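Local coordinates for ferric uptake regulation protein (Vibrio cholerae, PDB 2W57) that probably represses iron-uptake genes, binding DNA as a dimer whose grip depends on the metal ions held in each subunit, at residues 66-71 / 78-83; 86-91 / 99-104; 106-111 / 123-128. All coordinates share one frame; numbering follows the deposited sequence.

How the contacts relate
Following the chain from the N terminus, contact 1 comes first. It closes the hairpin of strands 68-72 and 78-82, next to the helices of the DNA-binding domain. The chain then crosses to the dimerisation domain, where contact 2 closes a second hairpin, strands 89-93 and 99-102. Contact 3 closes a wider loop, bringing helix 105-117 against strand 121-132. The three follow in series; none nests or crosses. One zinc ion joins contacts 1 and 2, and so ties the two domains together. The other zinc ion joins contacts 2 and 3. Strands 89-93 and 121-132 are neighbours in one sheet. Tyr-128 of contact 3 also reaches back to His-71 of contact 1.

Contact 1: residues 66-71 / 78-83; sequences GIVTRH and SVFELS. With ZN (zinc ion), chain D.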
# COMPACT_ATOMS: atom_id res chain seq x y z
N GLY A 66 -2.80 -11.57 -14.10
CA GLY A 66 -1.38 -11.80 -13.80
C GLY A 66 -0.41 -11.10 -14.74
O GLY A 66 0.78 -11.38 -14.71
N ILE A 67 -0.91 -10.20 -15.59
CA ILE A 67 -0.07 -9.42 -16.50
C ILE A 67 0.72 -8.35 -15.73
O ILE A 67 1.91 -8.12 -16.01
CB ILE A 67 -0.90 -8.78 -17.64
CG1 ILE A 67 -1.30 -9.83 -18.67
CG2 ILE A 67 -0.13 -7.69 -18.34
CD1 ILE A 67 -2.13 -9.27 -19.80
N VAL A 68 0.06 -7.72 -14.75
CA VAL A 68 0.70 -6.70 -13.93
C VAL A 68 0.58 -7.01 -12.43
O VAL A 68 -0.24 -7.84 -12.02
CB VAL A 68 0.15 -5.26 -14.20
CG1 VAL A 68 0.29 -4.87 -15.67
CG2 VAL A 68 -1.32 -5.10 -13.74
N THR A 69 1.40 -6.34 -11.63
CA THR A 69 1.32 -6.36 -10.18
C THR A 69 1.00 -4.95 -9.72
O THR A 69 1.64 -3.99 -10.17
CB THR A 69 2.66 -6.77 -9.54
OG1 THR A 69 3.04 -8.08 -10.01
CG2 THR A 69 2.56 -6.79 -8.02
N ARG A 70 0.01 -4.82 -8.82
CA ARG A 70 -0.30 -3.53 -8.22
C ARG A 70 0.41 -3.35 -6.89
O ARG A 70 0.35 -4.21 -6.02
CB ARG A 70 -1.82 -3.34 -8.01
CG ARG A 70 -2.19 -1.86 -7.86
CD ARG A 70 -3.46 -1.58 -7.05
NE ARG A 70 -4.68 -1.74 -7.83
CZ ARG A 70 -5.56 -0.77 -8.11
NH1 ARG A 70 -5.40 0.49 -7.70
NH2 ARG A 70 -6.64 -1.09 -8.82
N HIS A 71 1.09 -2.21 -6.75
CA HIS A 71 1.65 -1.79 -5.47
C HIS A 71 0.95 -0.55 -4.95
O HIS A 71 0.74 0.41 -5.70
CB HIS A 71 3.14 -1.46 -5.62
CG HIS A 71 3.98 -2.62 -6.05
ND1 HIS A 71 4.42 -3.58 -5.17
CD2 HIS A 71 4.47 -2.96 -7.27
CE1 HIS A 71 5.14 -4.48 -5.83
NE2 HIS A 71 5.18 -4.12 -7.10
N SER A 78 -1.32 4.12 -6.30
CA SER A 78 -1.08 2.77 -6.81
C SER A 78 -0.18 2.87 -8.02
O SER A 78 -0.46 3.64 -8.93
CB SER A 78 -2.37 2.10 -7.28
OG SER A 78 -3.36 2.09 -6.27
N VAL A 79 0.90 2.10 -8.02
CA VAL A 79 1.75 1.97 -9.20
C VAL A 79 1.74 0.53 -9.69
O VAL A 79 1.59 -0.42 -8.90
CB VAL A 79 3.21 2.47 -8.97
CG1 VAL A 79 3.24 3.97 -8.67
CG2 VAL A 79 3.88 1.73 -7.84
N PHE A 80 1.89 0.38 -10.99
CA PHE A 80 1.83 -0.91 -11.63
C PHE A 80 3.16 -1.19 -12.33
O PHE A 80 3.93 -0.29 -12.62
CB PHE A 80 0.68 -0.93 -12.64
CG PHE A 80 -0.69 -0.66 -12.03
CD1 PHE A 80 -1.57 -1.71 -11.78
CD2 PHE A 80 -1.10 0.65 -11.73
CE1 PHE A 80 -2.83 -1.47 -11.24
CE2 PHE A 80 -2.35 0.90 -11.18
CZ PHE A 80 -3.23 -0.17 -10.93
N GLU A 81 3.41 -2.47 -12.57
CA GLU A 81 4.59 -2.93 -13.28
C GLU A 81 4.21 -4.28 -13.87
O GLU A 81 3.25 -4.89 -13.40
CB GLU A 81 5.80 -3.06 -12.35
CG GLU A 81 5.57 -3.89 -11.08
CD GLU A 81 6.85 -4.19 -10.31
OE1 GLU A 81 7.84 -4.61 -10.96
OE2 GLU A 81 6.88 -4.04 -9.06
N LEU A 82 4.93 -4.72 -14.89
CA LEU A 82 4.72 -6.04 -15.47
C LEU A 82 5.27 -7.05 -14.50
O LEU A 82 6.27 -6.79 -13.83
CB LEU A 82 5.44 -6.15 -16.82
CG LEU A 82 4.85 -5.35 -17.98
CD1 LEU A 82 5.90 -5.08 -19.06
CD2 LEU A 82 3.61 -6.03 -18.58
N SER A 83 4.61 -8.21 -14.40
CA SER A 83 5.04 -9.27 -13.49
C SER A 83 6.41 -9.85 -13.84
O SER A 83 6.83 -9.80 -14.99
CB SER A 83 4.01 -10.41 -13.49
OG SER A 83 2.74 -9.93 -13.06
ZN ZN D . 8.79 -3.28 -8.83
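Arg-70 lies alongside Phe-80, and its CG sits over the face of the aromatic ring. This is a CH-pi contact, 3.9 Å from Arg-70 CG to the centroid of the Phe-80 ring. With chi1 at -160°, Arg-70 CG points away from its own backbone N and out over the ring. A turn at chi3 then sets one face of the guanidinium over Phe-80 CZ, with the two planes 53° apart. The Val-68 methyl CG2 meets the same ring at its edge, 3.9 Å from Phe-80 CD1. At the end of the hairpin away from its turn, Ile-67 CG2 packs on Leu-82 CD2.

Backbone bonds join the two strands as an antiparallel ladder. His-71 and Val-79 form a hydrogen-bonded pair, with His-71 N to Val-79 O at 2.8 Å. Thr-69 and Glu-81 form another, but the return bond from Glu-81 N to Thr-69 O is weak. This hairpin is the wing of the winged-helix DNA-binding domain. Helix 52-64 packs on the face that carries Arg-70 and Phe-80.

Side-chain hydrogen bonds lie toward both ends. Arg-70 NH1 donates to Ser-78 OG at 3.0 Å, with the hydroxyl oxygen in the guanidinium plane. Ser-83 OG donates to Gly-66 O at 2.9 Å, from above the carbonyl plane. Gly-66 ends the preceding helix in a Schellman motif.

On the other face of the sheet, His-71 NE2 donates to Glu-81 OE2 at 2.6 Å. The bond meets OE2 on its anti side and is bent. Glu-81 OE2 also binds a zinc ion at 2.1 Å, and His-33, His-88 and His-90 complete that site.

Contact 2: residues 86-91 / 99-104; sequences HHHDHL and VIEFSD. With ZN (zinc ion), chain D; ZN (zinc ion), chain C.
Asp-89 OD2 is gripped by a zinc ion at 1.9 Å and by a water that donates to it at 2.7 Å. The water also accepts a hydrogen bond from Asp-104 N, so it links the two segments. His-87 NE2 binds the same zinc ion, and Glu-108 and His-125 complete the site.

The second zinc ion is held by His-88 NE2 at 2.1 Å and by His-90 NE2 at 2.4 Å. The carboxylate of Glu-101 stacks on one face of the His-88 ring, with the planes 28° apart. His-88 CG lies between the backbone N and the carbonyl carbon (chi1 60°), and this turns the ring toward Glu-101.

Four backbone hydrogen bonds join the strands into an antiparallel hairpin of the dimerisation domain. Two link Asp-89 with Phe-102 and two link Leu-91 with Ile-100. Asp-89 CB lies over the face of the Phe-102 ring, 4.0 Å from its centroid, in a CH-pi contact. Leu-91 CD2 packs beside Ile-100 CB, and the second subunit packs on this same face through its Tyr-118 and Val-120.

Ligands thus alternate along residues 87-90: His-87 and Asp-89 bind one zinc ion, His-88 and His-90 the other. His-88 NE2 is turned to its zinc ion, so the nearby Glu-101 OE2 is not its hydrogen-bond partner. The carboxylate charge, close to that ion without binding it, may help offset the charge of the metal.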
# COMPACT_ATOMS: atom_id res chain seq x y z
N HIS A 86 11.37 -12.74 -10.60
CA HIS A 86 12.47 -12.03 -9.93
C HIS A 86 11.97 -11.01 -8.90
O HIS A 86 11.51 -9.91 -9.24
CB HIS A 86 13.41 -11.36 -10.94
CG HIS A 86 13.73 -12.22 -12.13
ND1 HIS A 86 14.29 -13.48 -12.01
CD2 HIS A 86 13.58 -12.00 -13.46
CE1 HIS A 86 14.46 -13.99 -13.22
NE2 HIS A 86 14.04 -13.11 -14.11
N HIS A 87 12.09 -11.41 -7.64
CA HIS A 87 11.69 -10.62 -6.49
C HIS A 87 12.52 -9.35 -6.34
O HIS A 87 13.75 -9.39 -6.43
CB HIS A 87 11.83 -11.47 -5.22
CG HIS A 87 11.59 -10.71 -3.95
ND1 HIS A 87 10.33 -10.52 -3.43
CD2 HIS A 87 12.45 -10.08 -3.11
CE1 HIS A 87 10.42 -9.81 -2.32
NE2 HIS A 87 11.69 -9.53 -2.10
N HIS A 88 11.84 -8.23 -6.10
CA HIS A 88 12.51 -7.01 -5.64
C HIS A 88 11.67 -6.21 -4.62
O HIS A 88 10.48 -6.47 -4.41
CB HIS A 88 12.99 -6.15 -6.82
CG HIS A 88 11.90 -5.70 -7.74
ND1 HIS A 88 11.29 -6.54 -8.65
CD2 HIS A 88 11.31 -4.49 -7.90
CE1 HIS A 88 10.37 -5.88 -9.33
NE2 HIS A 88 10.36 -4.63 -8.89
N ASP A 89 12.33 -5.26 -3.97
CA ASP A 89 11.67 -4.31 -3.09
C ASP A 89 11.90 -2.93 -3.66
O ASP A 89 12.55 -2.80 -4.69
CB ASP A 89 12.21 -4.45 -1.68
CG ASP A 89 11.95 -5.81 -1.11
OD1 ASP A 89 10.77 -6.22 -1.14
OD2 ASP A 89 12.91 -6.48 -0.68
N HIS A 90 11.35 -1.90 -3.01
CA HIS A 90 11.29 -0.60 -3.66
C HIS A 90 11.76 0.53 -2.79
O HIS A 90 11.42 0.63 -1.62
CB HIS A 90 9.88 -0.32 -4.19
CG HIS A 90 9.30 -1.44 -4.99
ND1 HIS A 90 8.73 -2.56 -4.41
CD2 HIS A 90 9.19 -1.62 -6.33
CE1 HIS A 90 8.31 -3.38 -5.35
NE2 HIS A 90 8.57 -2.83 -6.53
N LEU A 91 12.57 1.38 -3.40
CA LEU A 91 13.00 2.61 -2.79
C LEU A 91 12.37 3.69 -3.63
O LEU A 91 12.48 3.68 -4.85
CB LEU A 91 14.53 2.66 -2.81
CG LEU A 91 15.33 3.89 -2.39
CD1 LEU A 91 15.22 4.14 -0.90
CD2 LEU A 91 16.79 3.69 -2.80
N VAL A 99 11.63 5.30 -8.93
CA VAL A 99 11.51 4.05 -8.15
C VAL A 99 12.73 3.15 -8.38
O VAL A 99 12.91 2.60 -9.46
CB VAL A 99 10.22 3.26 -8.52
CG1 VAL A 99 10.08 2.03 -7.64
CG2 VAL A 99 8.99 4.13 -8.40
N ILE A 100 13.56 2.99 -7.35
CA ILE A 100 14.69 2.07 -7.43
C ILE A 100 14.31 0.68 -6.88
O ILE A 100 13.72 0.57 -5.80
CB ILE A 100 15.95 2.63 -6.73
CG1 ILE A 100 16.47 3.88 -7.44
CG2 ILE A 100 17.06 1.59 -6.69
CD1 ILE A 100 16.04 5.19 -6.81
N GLU A 101 14.64 -0.36 -7.64
CA GLU A 101 14.46 -1.73 -7.20
C GLU A 101 15.72 -2.18 -6.49
O GLU A 101 16.82 -1.83 -6.91
CB GLU A 101 14.25 -2.66 -8.40
CG GLU A 101 13.19 -2.21 -9.38
CD GLU A 101 12.98 -3.21 -10.48
OE1 GLU A 101 13.89 -4.03 -10.71
OE2 GLU A 101 11.91 -3.19 -11.12
N PHE A 102 15.56 -2.95 -5.42
CA PHE A 102 16.70 -3.57 -4.75
C PHE A 102 16.31 -4.92 -4.17
O PHE A 102 15.13 -5.21 -4.00
CB PHE A 102 17.29 -2.65 -3.67
CG PHE A 102 16.41 -2.48 -2.46
CD1 PHE A 102 15.41 -1.50 -2.44
CD2 PHE A 102 16.58 -3.28 -1.33
CE1 PHE A 102 14.59 -1.34 -1.32
CE2 PHE A 102 15.76 -3.12 -0.21
CZ PHE A 102 14.76 -2.15 -0.21
N SER A 103 17.31 -5.73 -3.89
CA SER A 103 17.11 -7.02 -3.23
C SER A 103 18.31 -7.35 -2.35
O SER A 103 19.27 -7.95 -2.79
CB SER A 103 16.87 -8.12 -4.27
OG SER A 103 16.52 -9.34 -3.64
N ASP A 104 18.23 -6.94 -1.09
CA ASP A 104 19.30 -7.11 -0.13
C ASP A 104 19.22 -8.48 0.54
O ASP A 104 18.16 -8.86 1.04
CB ASP A 104 19.20 -6.01 0.92
CG ASP A 104 20.43 -5.94 1.81
OD1 ASP A 104 21.52 -5.59 1.29
OD2 ASP A 104 20.29 -6.21 3.02
ZN ZN D . 8.79 -3.28 -8.83
ZN ZN C . 12.34 -8.30 -0.30
O HOH W 1 15.35 -6.73 0.45

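Contact 3: residues 106-111 / 123-128; sequences VIEQRQ and TNHSLY. With ZN (zinc ion), chain C.
A zinc site of the Fur dimerisation domain is where Glu-108, on helix 105-117, meets His-125, on strand 121-132. The axes of the two short segments run at 132° to each other and approach to 10.9 Å. Side chains make the contact, and the metal is held between them.

Glu-108 OE2 binds the zinc ion at 2.1 Å. The other oxygen, Glu-108 OE1, stands farther from the metal at 3.2 Å and is turned toward the CE1 corner of His-125. A bend at chi2 brings this carboxylate round to the ion. His-125 NE2 is the second ligand here, at 2.2 Å. Carboxylate and imidazole planes are 41° apart. His-87 and Asp-89, on the neighbouring hairpin, supply the other ligands.

The side-chain amide of Gln-111 comes up end-on over one face of the His-125 ring, its plane 70° from that of the imidazole.

The same helix and strand also face the second subunit. There Leu-127 packs on Gln-111 of that subunit, and the strand extends the sheet by an antiparallel ladder. Within the chain, Ile-107 and Leu-127 cross at about a right angle, with Ile-107 CG2 4.0 Å from Leu-127 CD2.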
# COMPACT_ATOMS: atom_id res chain seq x y z
N VAL A 106 20.82 -9.51 3.33
CA VAL A 106 20.80 -9.43 4.78
C VAL A 106 19.36 -9.18 5.26
O VAL A 106 18.86 -9.89 6.15
CB VAL A 106 21.78 -8.35 5.32
CG1 VAL A 106 21.69 -8.23 6.83
CG2 VAL A 106 23.24 -8.66 4.90
N ILE A 107 18.70 -8.21 4.64
CA ILE A 107 17.29 -7.95 4.90
C ILE A 107 16.45 -9.20 4.62
O ILE A 107 15.68 -9.63 5.48
CB ILE A 107 16.75 -6.74 4.11
CG1 ILE A 107 17.42 -5.45 4.60
CG2 ILE A 107 15.22 -6.64 4.23
CD1 ILE A 107 17.20 -4.27 3.72
N GLU A 108 16.62 -9.80 3.44
CA GLU A 108 15.88 -11.02 3.12
C GLU A 108 16.03 -12.05 4.24
O GLU A 108 15.03 -12.59 4.70
CB GLU A 108 16.28 -11.61 1.76
CG GLU A 108 15.88 -10.78 0.52
CD GLU A 108 14.44 -10.26 0.55
OE1 GLU A 108 13.53 -10.96 1.04
OE2 GLU A 108 14.22 -9.12 0.07
N GLN A 109 17.26 -12.28 4.70
CA GLN A 109 17.53 -13.25 5.78
C GLN A 109 16.92 -12.86 7.12
O GLN A 109 16.34 -13.70 7.82
CB GLN A 109 19.05 -13.48 5.94
CG GLN A 109 19.46 -14.44 7.08
CD GLN A 109 18.83 -15.85 6.99
OE1 GLN A 109 18.35 -16.28 5.93
NE2 GLN A 109 18.84 -16.56 8.12
N ARG A 110 17.02 -11.58 7.48
CA ARG A 110 16.50 -11.09 8.75
C ARG A 110 15.00 -11.32 8.91
O ARG A 110 14.54 -11.73 9.98
CB ARG A 110 16.85 -9.62 8.95
CG ARG A 110 18.33 -9.35 9.15
CD ARG A 110 18.93 -10.11 10.34
NE ARG A 110 18.28 -9.78 11.60
CZ ARG A 110 17.82 -10.66 12.48
NH1 ARG A 110 17.95 -11.97 12.28
NH2 ARG A 110 17.25 -10.23 13.60
N GLN A 111 14.26 -11.06 7.84
CA GLN A 111 12.80 -11.28 7.78
C GLN A 111 12.41 -12.71 8.19
O GLN A 111 11.49 -12.89 8.99
CB GLN A 111 12.28 -10.94 6.37
CG GLN A 111 12.50 -9.48 5.94
CD GLN A 111 12.03 -9.17 4.52
OE1 GLN A 111 11.71 -10.07 3.75
NE2 GLN A 111 12.01 -7.89 4.17
N THR A 123 5.32 -16.29 4.34
CA THR A 123 4.85 -16.69 3.00
C THR A 123 5.05 -15.59 1.96
O THR A 123 5.14 -15.86 0.77
CB THR A 123 3.36 -17.12 2.99
OG1 THR A 123 2.51 -15.96 3.04
CG2 THR A 123 3.04 -18.06 4.16
N ASN A 124 5.10 -14.35 2.42
CA ASN A 124 5.30 -13.21 1.54
C ASN A 124 5.63 -11.98 2.39
O ASN A 124 5.39 -11.97 3.60
CB ASN A 124 4.05 -12.96 0.70
CG ASN A 124 4.28 -11.98 -0.44
OD1 ASN A 124 5.41 -11.61 -0.75
ND2 ASN A 124 3.19 -11.55 -1.08
N HIS A 125 6.20 -10.96 1.77
CA HIS A 125 6.45 -9.67 2.42
C HIS A 125 6.34 -8.52 1.42
O HIS A 125 6.25 -8.74 0.22
CB HIS A 125 7.81 -9.67 3.12
CG HIS A 125 8.98 -9.64 2.18
ND1 HIS A 125 9.50 -10.78 1.60
CD2 HIS A 125 9.75 -8.61 1.75
CE1 HIS A 125 10.53 -10.45 0.84
NE2 HIS A 125 10.70 -9.14 0.91
N SER A 126 6.30 -7.29 1.92
CA SER A 126 6.47 -6.14 1.04
C SER A 126 7.23 -5.06 1.78
O SER A 126 6.97 -4.81 2.96
CB SER A 126 5.13 -5.61 0.51
OG SER A 126 4.26 -5.21 1.56
N LEU A 127 8.18 -4.43 1.10
CA LEU A 127 9.04 -3.41 1.72
C LEU A 127 9.17 -2.19 0.82
O LEU A 127 9.55 -2.32 -0.35
CB LEU A 127 10.42 -4.00 2.07
CG LEU A 127 11.60 -3.10 2.44
CD1 LEU A 127 11.36 -2.36 3.73
CD2 LEU A 127 12.88 -3.92 2.53
N TYR A 128 8.84 -1.02 1.38
CA TYR A 128 8.88 0.25 0.66
C TYR A 128 9.67 1.27 1.46
O TYR A 128 9.32 1.58 2.60
CB TYR A 128 7.46 0.78 0.41
CG TYR A 128 6.62 -0.13 -0.44
CD1 TYR A 128 6.79 -0.19 -1.82
CD2 TYR A 128 5.67 -0.97 0.14
CE1 TYR A 128 6.03 -1.06 -2.60
CE2 TYR A 128 4.91 -1.84 -0.63
CZ TYR A 128 5.09 -1.88 -1.99
OH TYR A 128 4.33 -2.74 -2.76
ZN ZN C . 12.34 -8.30 -0.30